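Local coordinates for uncharacterized protein (Bacteroides ovatus, PDB 4FS7) that is of unknown function but, as an extracellular leucine-rich repeat protein of the BspA type, probably binds other proteins, at residues G183-L192 / F204-E214; D224-I235 / K246-S257. One frame throughout, in Å; residues are numbered along the deposited sequence. Where two conformers were deposited one is given.

Contact 1 of 2, residues G183-L192 / F204-E214; sequences GCGKLKSIKL and FAECILLENME. With EDO (1,2-ethanediol), chain B.
Ile190 swings CG1 away from its backbone N (chi1 -167°), which turns Ile190 CG2 to 3.6 Å from CG of the selenomethionine Met213. Met213 takes the same first rotamer (chi1 -165°), and the two chains run side by side. On the other branch, beyond CG1, Ile190 CD1 reaches the edge of the Phe204 ring, near its plane, 4.0 Å from Phe204 CE1. Leu192 CD1 also lies against Met213 CG, the flexible unbranched chain of Met213 following both branched neighbours. Segments 183-192 and 204-214 are equivalent parts of successive coils in the BspA-type leucine-rich repeat region. A single beta bridge, Ser189 with Asn212, joins them: Ile190 N donates to Asn212 O (3.0 Å), while Lys188 O takes both Glu211 N, from above its carbonyl plane, and Asn212 N, in that plane. Outside the bridge, Asn212 ND2 donates to Ser189 OG at 3.0 Å with the hydroxyl close to the amide plane; Asn212 OD1 accepts from a 1,2-ethanediol, probably from the crystallisation liquor, so in the crystal both amide ends are engaged. Just before the Cys184-Leu187 turn, Gly183 N donates to Ala205 O (2.8 Å), and Gly183 suits its positive phi, having no CB to press on the preceding carbonyl.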
# COMPACT_ATOMS: atom_id res chain seq x y z
N GLY A 183 4.55 4.17 -2.46
CA GLY A 183 5.23 5.25 -3.12
C GLY A 183 5.86 4.99 -4.49
O GLY A 183 6.66 5.80 -4.98
N CYS A 184 5.49 3.88 -5.12
CA CYS A 184 5.96 3.55 -6.46
C CYS A 184 5.05 4.22 -7.48
O CYS A 184 4.17 3.61 -8.08
CB CYS A 184 6.03 2.05 -6.69
SG CYS A 184 7.36 1.28 -5.68
N GLY A 185 5.28 5.52 -7.68
CA GLY A 185 4.34 6.35 -8.41
C GLY A 185 4.35 6.24 -9.92
O GLY A 185 3.55 6.90 -10.57
N LYS A 186 5.22 5.39 -10.48
CA LYS A 186 5.25 5.09 -11.91
C LYS A 186 4.74 3.69 -12.25
O LYS A 186 4.67 3.29 -13.42
CB LYS A 186 6.68 5.27 -12.47
CG LYS A 186 7.08 6.70 -12.70
CD LYS A 186 5.97 7.56 -13.32
CE LYS A 186 6.38 9.04 -13.51
NZ LYS A 186 7.16 9.70 -12.39
N LEU A 187 4.37 2.91 -11.24
CA LEU A 187 3.92 1.53 -11.43
C LEU A 187 2.45 1.58 -11.93
O LEU A 187 1.56 1.91 -11.17
CB LEU A 187 4.06 0.73 -10.13
CG LEU A 187 3.79 -0.76 -10.21
CD1 LEU A 187 4.80 -1.47 -11.12
CD2 LEU A 187 3.82 -1.34 -8.82
N LYS A 188 2.22 1.26 -13.19
CA LYS A 188 0.87 1.29 -13.78
C LYS A 188 0.12 -0.02 -13.66
O LYS A 188 -1.11 -0.03 -13.68
CB LYS A 188 0.96 1.72 -15.24
CG LYS A 188 -0.34 1.99 -15.94
CD LYS A 188 -0.15 2.47 -17.39
CE LYS A 188 1.05 3.37 -17.63
NZ LYS A 188 0.97 4.73 -17.00
N SER A 189 0.87 -1.12 -13.58
CA SER A 189 0.30 -2.45 -13.58
C SER A 189 1.12 -3.38 -12.69
O SER A 189 2.32 -3.18 -12.52
CB SER A 189 0.37 -3.02 -15.00
OG SER A 189 -0.10 -2.13 -15.99
N ILE A 190 0.48 -4.43 -12.22
CA ILE A 190 1.19 -5.52 -11.59
C ILE A 190 0.39 -6.78 -11.77
O ILE A 190 -0.85 -6.79 -11.63
CB ILE A 190 1.50 -5.25 -10.09
CG1 ILE A 190 2.51 -6.28 -9.55
CG2 ILE A 190 0.26 -5.16 -9.27
CD1 ILE A 190 3.10 -5.92 -8.21
N LYS A 191 1.08 -7.88 -12.06
CA LYS A 191 0.52 -9.22 -12.07
C LYS A 191 0.74 -9.86 -10.72
O LYS A 191 1.85 -10.11 -10.31
CB LYS A 191 1.15 -10.04 -13.19
CG LYS A 191 0.59 -11.45 -13.29
CD LYS A 191 1.09 -12.21 -14.51
CE LYS A 191 0.48 -13.64 -14.59
NZ LYS A 191 -1.03 -13.62 -14.41
N LEU A 192 -0.34 -10.12 -10.00
CA LEU A 192 -0.25 -10.67 -8.68
C LEU A 192 0.05 -12.16 -8.77
O LEU A 192 -0.40 -12.84 -9.69
CB LEU A 192 -1.54 -10.40 -7.91
CG LEU A 192 -1.81 -8.92 -7.60
CD1 LEU A 192 -3.18 -8.78 -6.92
CD2 LEU A 192 -0.72 -8.32 -6.68
N PHE A 204 0.30 -0.88 -1.62
CA PHE A 204 0.34 -0.10 -2.84
C PHE A 204 -0.04 1.36 -2.57
O PHE A 204 -0.34 2.10 -3.50
CB PHE A 204 -0.54 -0.68 -3.95
CG PHE A 204 -0.16 -2.07 -4.33
CD1 PHE A 204 0.90 -2.29 -5.22
CD2 PHE A 204 -0.82 -3.16 -3.81
CE1 PHE A 204 1.28 -3.53 -5.59
CE2 PHE A 204 -0.44 -4.44 -4.20
CZ PHE A 204 0.59 -4.60 -5.12
N ALA A 205 0.08 1.81 -1.31
CA ALA A 205 -0.25 3.21 -1.02
C ALA A 205 0.61 4.16 -1.81
O ALA A 205 1.81 3.97 -1.88
CB ALA A 205 -0.15 3.47 0.47
N GLU A 206 -0.01 5.17 -2.42
CA GLU A 206 0.69 6.19 -3.18
C GLU A 206 1.24 5.68 -4.50
O GLU A 206 2.03 6.36 -5.11
CB GLU A 206 1.77 6.90 -2.33
CG GLU A 206 1.21 7.63 -1.11
CD GLU A 206 2.23 8.52 -0.39
OE1 GLU A 206 3.46 8.48 -0.69
OE2 GLU A 206 1.79 9.27 0.51
N CYS A 207 0.79 4.51 -4.94
CA CYS A 207 1.09 4.08 -6.33
C CYS A 207 0.04 4.76 -7.21
O CYS A 207 -0.93 4.17 -7.67
CB CYS A 207 1.00 2.58 -6.46
SG CYS A 207 2.37 1.74 -5.60
N ILE A 208 0.27 6.06 -7.43
CA ILE A 208 -0.75 6.96 -8.00
C ILE A 208 -1.13 6.64 -9.43
O ILE A 208 -2.18 7.10 -9.92
CB ILE A 208 -0.35 8.42 -7.83
CG1 ILE A 208 0.96 8.75 -8.54
CG2 ILE A 208 -0.31 8.81 -6.34
CD1 ILE A 208 1.23 10.26 -8.65
N LEU A 209 -0.29 5.91 -10.14
CA LEU A 209 -0.59 5.50 -11.54
C LEU A 209 -1.10 4.08 -11.64
O LEU A 209 -1.39 3.60 -12.74
CB LEU A 209 0.65 5.62 -12.45
CG LEU A 209 1.01 7.07 -12.77
CD1 LEU A 209 2.14 7.12 -13.77
CD2 LEU A 209 -0.13 7.95 -13.27
N LEU A 210 -1.20 3.35 -10.54
CA LEU A 210 -1.54 1.93 -10.60
C LEU A 210 -3.02 1.80 -11.00
O LEU A 210 -3.89 2.24 -10.26
CB LEU A 210 -1.26 1.25 -9.25
CG LEU A 210 -1.61 -0.23 -9.13
CD1 LEU A 210 -0.75 -1.08 -10.09
CD2 LEU A 210 -1.48 -0.67 -7.71
N GLU A 211 -3.22 1.18 -12.16
CA GLU A 211 -4.53 1.02 -12.78
C GLU A 211 -4.89 -0.44 -13.05
O GLU A 211 -6.07 -0.81 -13.02
CB GLU A 211 -4.59 1.80 -14.13
CG GLU A 211 -4.74 3.34 -14.04
CD GLU A 211 -4.50 4.07 -15.37
OE1 GLU A 211 -3.82 3.51 -16.26
OE2 GLU A 211 -4.95 5.24 -15.50
N ASN A 212 -3.90 -1.27 -13.40
CA ASN A 212 -4.18 -2.64 -13.87
C ASN A 212 -3.68 -3.64 -12.85
O ASN A 212 -2.47 -3.80 -12.64
CB ASN A 212 -3.49 -2.86 -15.22
CG ASN A 212 -3.81 -1.76 -16.23
OD1 ASN A 212 -4.99 -1.59 -16.59
ND2 ASN A 212 -2.82 -1.00 -16.67
N MSE A 213 -4.62 -4.28 -12.18
CA MSE A 213 -4.34 -5.29 -11.16
C MSE A 213 -5.58 -6.14 -10.98
O MSE A 213 -6.60 -5.68 -10.49
CB MSE A 213 -3.90 -4.67 -9.85
CG MSE A 213 -3.25 -5.68 -8.91
SE MSE A 213 -2.71 -4.89 -7.20
CE MSE A 213 -4.42 -4.08 -6.80
N GLU A 214 -5.50 -7.37 -11.43
CA GLU A 214 -6.61 -8.31 -11.30
C GLU A 214 -6.43 -9.08 -10.03
O GLU A 214 -5.32 -9.47 -9.68
CB GLU A 214 -6.63 -9.23 -12.50
CG GLU A 214 -7.07 -8.47 -13.73
CD GLU A 214 -8.50 -7.93 -13.60
OE1 GLU A 214 -9.41 -8.75 -13.35
OE2 GLU A 214 -8.70 -6.69 -13.71
C1 EDO B . -9.09 -1.40 -16.75
O1 EDO B . -8.38 -0.87 -17.85
C2 EDO B . -8.19 -1.66 -15.55
O2 EDO B . -7.29 -2.74 -15.88
O HOH W 1 -3.11 -8.08 -12.80
O HOH W 2 -3.04 -10.01 -11.06

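Contact 2 of 2, residues D224-I235 / K246-S257; sequences DFALSKTGVKNI and KSVFYGCTDLES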
# COMPACT_ATOMS: atom_id res chain seq x y z
N ASP A 224 -5.13 -2.26 5.72
CA ASP A 224 -5.40 -0.86 5.89
C ASP A 224 -4.61 -0.03 4.87
O ASP A 224 -3.41 -0.26 4.69
CB ASP A 224 -5.01 -0.37 7.30
CG ASP A 224 -5.79 -0.99 8.45
OD1 ASP A 224 -6.73 -1.75 8.22
OD2 ASP A 224 -5.43 -0.66 9.60
N PHE A 225 -5.26 0.91 4.19
CA PHE A 225 -4.63 1.77 3.22
C PHE A 225 -3.94 1.02 2.06
O PHE A 225 -3.13 1.57 1.35
CB PHE A 225 -3.60 2.74 3.86
CG PHE A 225 -4.21 3.76 4.77
CD1 PHE A 225 -4.61 5.01 4.26
CD2 PHE A 225 -4.32 3.54 6.11
CE1 PHE A 225 -5.14 5.97 5.09
CE2 PHE A 225 -4.87 4.53 6.94
CZ PHE A 225 -5.25 5.72 6.42
N ALA A 226 -4.31 -0.25 1.80
CA ALA A 226 -3.54 -1.05 0.84
C ALA A 226 -3.53 -0.52 -0.56
O ALA A 226 -2.54 -0.71 -1.29
CB ALA A 226 -3.95 -2.52 0.86
N LEU A 227 -4.64 0.12 -0.95
CA LEU A 227 -4.78 0.68 -2.29
C LEU A 227 -5.05 2.18 -2.19
O LEU A 227 -5.66 2.75 -3.09
CB LEU A 227 -5.86 -0.07 -3.09
CG LEU A 227 -5.50 -1.50 -3.47
CD1 LEU A 227 -6.72 -2.24 -4.03
CD2 LEU A 227 -4.39 -1.43 -4.51
N SER A 228 -4.58 2.83 -1.14
CA SER A 228 -4.81 4.26 -0.97
C SER A 228 -4.00 5.06 -1.96
O SER A 228 -2.84 4.75 -2.25
CB SER A 228 -4.44 4.64 0.44
OG SER A 228 -4.48 6.03 0.64
N LYS A 229 -4.58 6.13 -2.48
CA LYS A 229 -3.89 7.00 -3.43
C LYS A 229 -3.32 6.21 -4.59
O LYS A 229 -2.15 6.38 -4.97
CB LYS A 229 -2.81 7.82 -2.73
CG LYS A 229 -3.39 8.89 -1.85
CD LYS A 229 -3.92 10.08 -2.65
CE LYS A 229 -4.45 11.06 -1.69
NZ LYS A 229 -5.48 11.92 -2.26
N THR A 230 -4.12 5.30 -5.12
CA THR A 230 -3.80 4.61 -6.34
C THR A 230 -4.61 5.16 -7.51
O THR A 230 -5.44 6.06 -7.33
CB THR A 230 -3.98 3.09 -6.20
OG1 THR A 230 -5.36 2.79 -5.94
CG2 THR A 230 -3.02 2.49 -5.14
N GLY A 231 -4.36 4.63 -8.70
CA GLY A 231 -4.96 5.14 -9.92
C GLY A 231 -6.18 4.35 -10.38
O GLY A 231 -6.63 4.54 -11.51
N VAL A 232 -6.72 3.47 -9.53
CA VAL A 232 -7.81 2.61 -9.96
C VAL A 232 -9.05 3.41 -10.35
O VAL A 232 -9.38 4.43 -9.73
CB VAL A 232 -8.16 1.58 -8.85
CG1 VAL A 232 -6.93 0.62 -8.68
CG2 VAL A 232 -8.53 2.27 -7.53
N LYS A 233 -9.74 2.95 -11.39
CA LYS A 233 -10.91 3.67 -11.94
C LYS A 233 -12.24 3.06 -11.58
O LYS A 233 -13.18 3.77 -11.23
CB LYS A 233 -10.79 3.74 -13.47
CG LYS A 233 -11.92 4.54 -14.16
CD LYS A 233 -11.85 4.38 -15.71
CE LYS A 233 -12.49 5.54 -16.47
NZ LYS A 233 -11.69 6.82 -16.35
N ASN A 234 -12.37 1.73 -11.67
CA ASN A 234 -13.61 1.02 -11.39
C ASN A 234 -13.27 -0.22 -10.60
O ASN A 234 -12.54 -1.08 -11.08
CB ASN A 234 -14.37 0.64 -12.67
CG ASN A 234 -14.76 1.84 -13.49
OD1 ASN A 234 -15.68 2.61 -13.12
ND2 ASN A 234 -14.07 2.05 -14.56
N ILE A 235 -13.73 -0.29 -9.36
CA ILE A 235 -13.43 -1.40 -8.50
C ILE A 235 -14.68 -2.26 -8.32
O ILE A 235 -15.77 -1.78 -8.00
CB ILE A 235 -12.92 -0.88 -7.11
CG1 ILE A 235 -11.50 -0.38 -7.25
CG2 ILE A 235 -13.00 -1.97 -6.03
CD1 ILE A 235 -10.43 -1.51 -7.49
N LYS A 246 -9.22 -0.94 7.08
CA LYS A 246 -9.66 0.45 7.12
C LYS A 246 -9.05 1.24 5.97
O LYS A 246 -7.90 1.02 5.59
CB LYS A 246 -9.20 1.08 8.43
CG LYS A 246 -9.73 0.43 9.66
CD LYS A 246 -8.94 0.84 10.93
CE LYS A 246 -9.41 0.09 12.15
NZ LYS A 246 -8.48 0.32 13.28
N SER A 247 -9.79 2.21 5.43
CA SER A 247 -9.16 3.21 4.59
C SER A 247 -8.47 2.60 3.35
O SER A 247 -7.53 3.18 2.83
CB SER A 247 -8.15 4.06 5.39
OG SER A 247 -8.77 4.59 6.57
N VAL A 248 -8.99 1.49 2.84
CA VAL A 248 -8.29 0.75 1.83
C VAL A 248 -8.08 1.56 0.57
O VAL A 248 -7.06 1.41 -0.07
CB VAL A 248 -8.96 -0.61 1.52
CG1 VAL A 248 -8.27 -1.34 0.37
CG2 VAL A 248 -9.01 -1.50 2.76
N PHE A 249 -9.08 2.38 0.20
CA PHE A 249 -9.03 3.18 -0.96
C PHE A 249 -8.96 4.68 -0.64
O PHE A 249 -9.34 5.55 -1.43
CB PHE A 249 -10.23 2.91 -1.88
CG PHE A 249 -10.26 1.50 -2.38
CD1 PHE A 249 -9.54 1.13 -3.52
CD2 PHE A 249 -10.95 0.52 -1.69
CE1 PHE A 249 -9.54 -0.18 -3.97
CE2 PHE A 249 -10.96 -0.77 -2.13
CZ PHE A 249 -10.24 -1.14 -3.27
N TYR A 250 -8.39 5.00 0.51
CA TYR A 250 -8.37 6.39 0.96
C TYR A 250 -7.81 7.32 -0.08
O TYR A 250 -6.70 7.13 -0.57
CB TYR A 250 -7.52 6.49 2.24
CG TYR A 250 -7.55 7.86 2.85
CD1 TYR A 250 -6.73 8.86 2.36
CD2 TYR A 250 -8.43 8.19 3.85
CE1 TYR A 250 -6.80 10.17 2.83
CE2 TYR A 250 -8.48 9.49 4.35
CZ TYR A 250 -7.69 10.46 3.83
OH TYR A 250 -7.84 11.75 4.35
N GLY A 251 -8.55 8.38 -0.41
CA GLY A 251 -8.04 9.43 -1.22
C GLY A 251 -7.79 9.14 -2.68
O GLY A 251 -7.09 9.90 -3.34
N CYS A 252 -8.30 8.01 -3.19
CA CYS A 252 -8.14 7.68 -4.61
C CYS A 252 -8.89 8.72 -5.43
O CYS A 252 -10.07 8.83 -5.28
CB CYS A 252 -8.64 6.29 -4.94
SG CYS A 252 -7.60 4.98 -4.29
N THR A 253 -8.23 9.47 -6.27
CA THR A 253 -8.87 10.57 -6.97
C THR A 253 -9.42 10.22 -8.36
O THR A 253 -10.22 10.97 -8.93
CB THR A 253 -7.89 11.77 -7.12
OG1 THR A 253 -6.77 11.38 -7.90
CG2 THR A 253 -7.44 12.27 -5.77
N ASP A 254 -9.01 9.07 -8.90
CA ASP A 254 -9.42 8.63 -10.21
C ASP A 254 -10.52 7.58 -10.16
O ASP A 254 -11.06 7.15 -11.18
CB ASP A 254 -8.22 8.08 -11.00
CG ASP A 254 -7.19 9.12 -11.28
OD1 ASP A 254 -7.61 10.26 -11.45
OD2 ASP A 254 -5.97 8.80 -11.28
N LEU A 255 -10.91 7.17 -8.96
CA LEU A 255 -11.86 6.10 -8.75
C LEU A 255 -13.25 6.65 -9.00
O LEU A 255 -13.70 7.56 -8.29
CB LEU A 255 -11.74 5.56 -7.32
CG LEU A 255 -12.65 4.43 -6.91
CD1 LEU A 255 -12.47 3.18 -7.78
CD2 LEU A 255 -12.38 4.09 -5.44
N GLU A 256 -13.92 6.09 -10.00
CA GLU A 256 -15.22 6.56 -10.46
C GLU A 256 -16.41 5.73 -10.01
O GLU A 256 -17.52 6.24 -9.90
CB GLU A 256 -15.23 6.67 -11.97
CG GLU A 256 -14.30 7.71 -12.51
CD GLU A 256 -14.28 7.77 -14.06
OE1 GLU A 256 -15.16 7.15 -14.71
OE2 GLU A 256 -13.39 8.46 -14.60
N SER A 257 -16.22 4.43 -9.86
CA SER A 257 -17.28 3.56 -9.40
C SER A 257 -16.73 2.46 -8.53
O SER A 257 -15.60 1.98 -8.73
CB SER A 257 -18.11 2.92 -10.51
OG SER A 257 -17.39 1.92 -11.17
O HOH W 3 -6.08 -1.13 12.18
O HOH W 4 -8.05 6.39 -8.15
O HOH W 5 -5.36 8.67 -6.39
O HOH W 6 -16.63 4.93 -14.70
O HOH W 7 -17.52 -0.60 -9.97
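Lys246 N donates to Asp224 OD1 at 2.9 Å, from above the carboxylate plane, while Asp224 OD2 reaches Lys246 NZ through a water. Phe225 N returns a bond to Lys246 O, and Ser247 CB, on a suitably small side chain, sits over the centre of the Phe225 ring in a CH-pi contact. Tyr250 O is gripped twice, by Ser228 OG (2.8 Å) and Lys229 N, from opposite faces of its carbonyl plane. Bent at chi2 (-76°), Lys229 places NZ on a lone pair of Gly251 O (2.8 Å); Gly251, with positive phi and no side chain, lets the lysine lie close. Inside, Thr230 N donates to Cys252 SG at 3.6 Å and Thr230 OG1 to Leu227 O. Thr230 O accepts from two waters, which take Asp254 N and Thr253 N; the first also donates to Val232 O. Phe249 and Leu255 pack against Ile235, and Phe249 also against Leu227. At the parallel bridge of the leucine-rich repeat sheet, Ser257 OG lies on a lone pair of Asn234 OD1, 2.7 Å away, and Ile235 N donates to Ser257 O; outside, Lys233 NZ forms a salt bridge with Glu256 OE2 (2.9 Å). Polar bonds thus tie the coils at turns and surface around an apolar interior, consistent with a fixed register.

Both contacts stack successive coils of one leucine-rich repeat solenoid, in series along the chain, with centres about 11 Å apart. They meet directly: segment 204-214 of contact 1 lies against segment 224-235 of contact 2, where Phe204 N reaches Ala226 O and Glu206 N reaches Ser228 O in probable backbone hydrogen bonds. Each has a buried apolar side and a solvent-facing polar side, but contact 2 is the more buried, with 13 of 24 touching residues buried against 8 of 20. Contact 1 relies mainly on backbone bonds with one side-chain amide-hydroxyl pair, and its bridge stands alone. Contact 2 is richer in side-chain bonds, including a salt bridge, and its strand 234-237 is an outermost strand of a four-stranded parallel sheet.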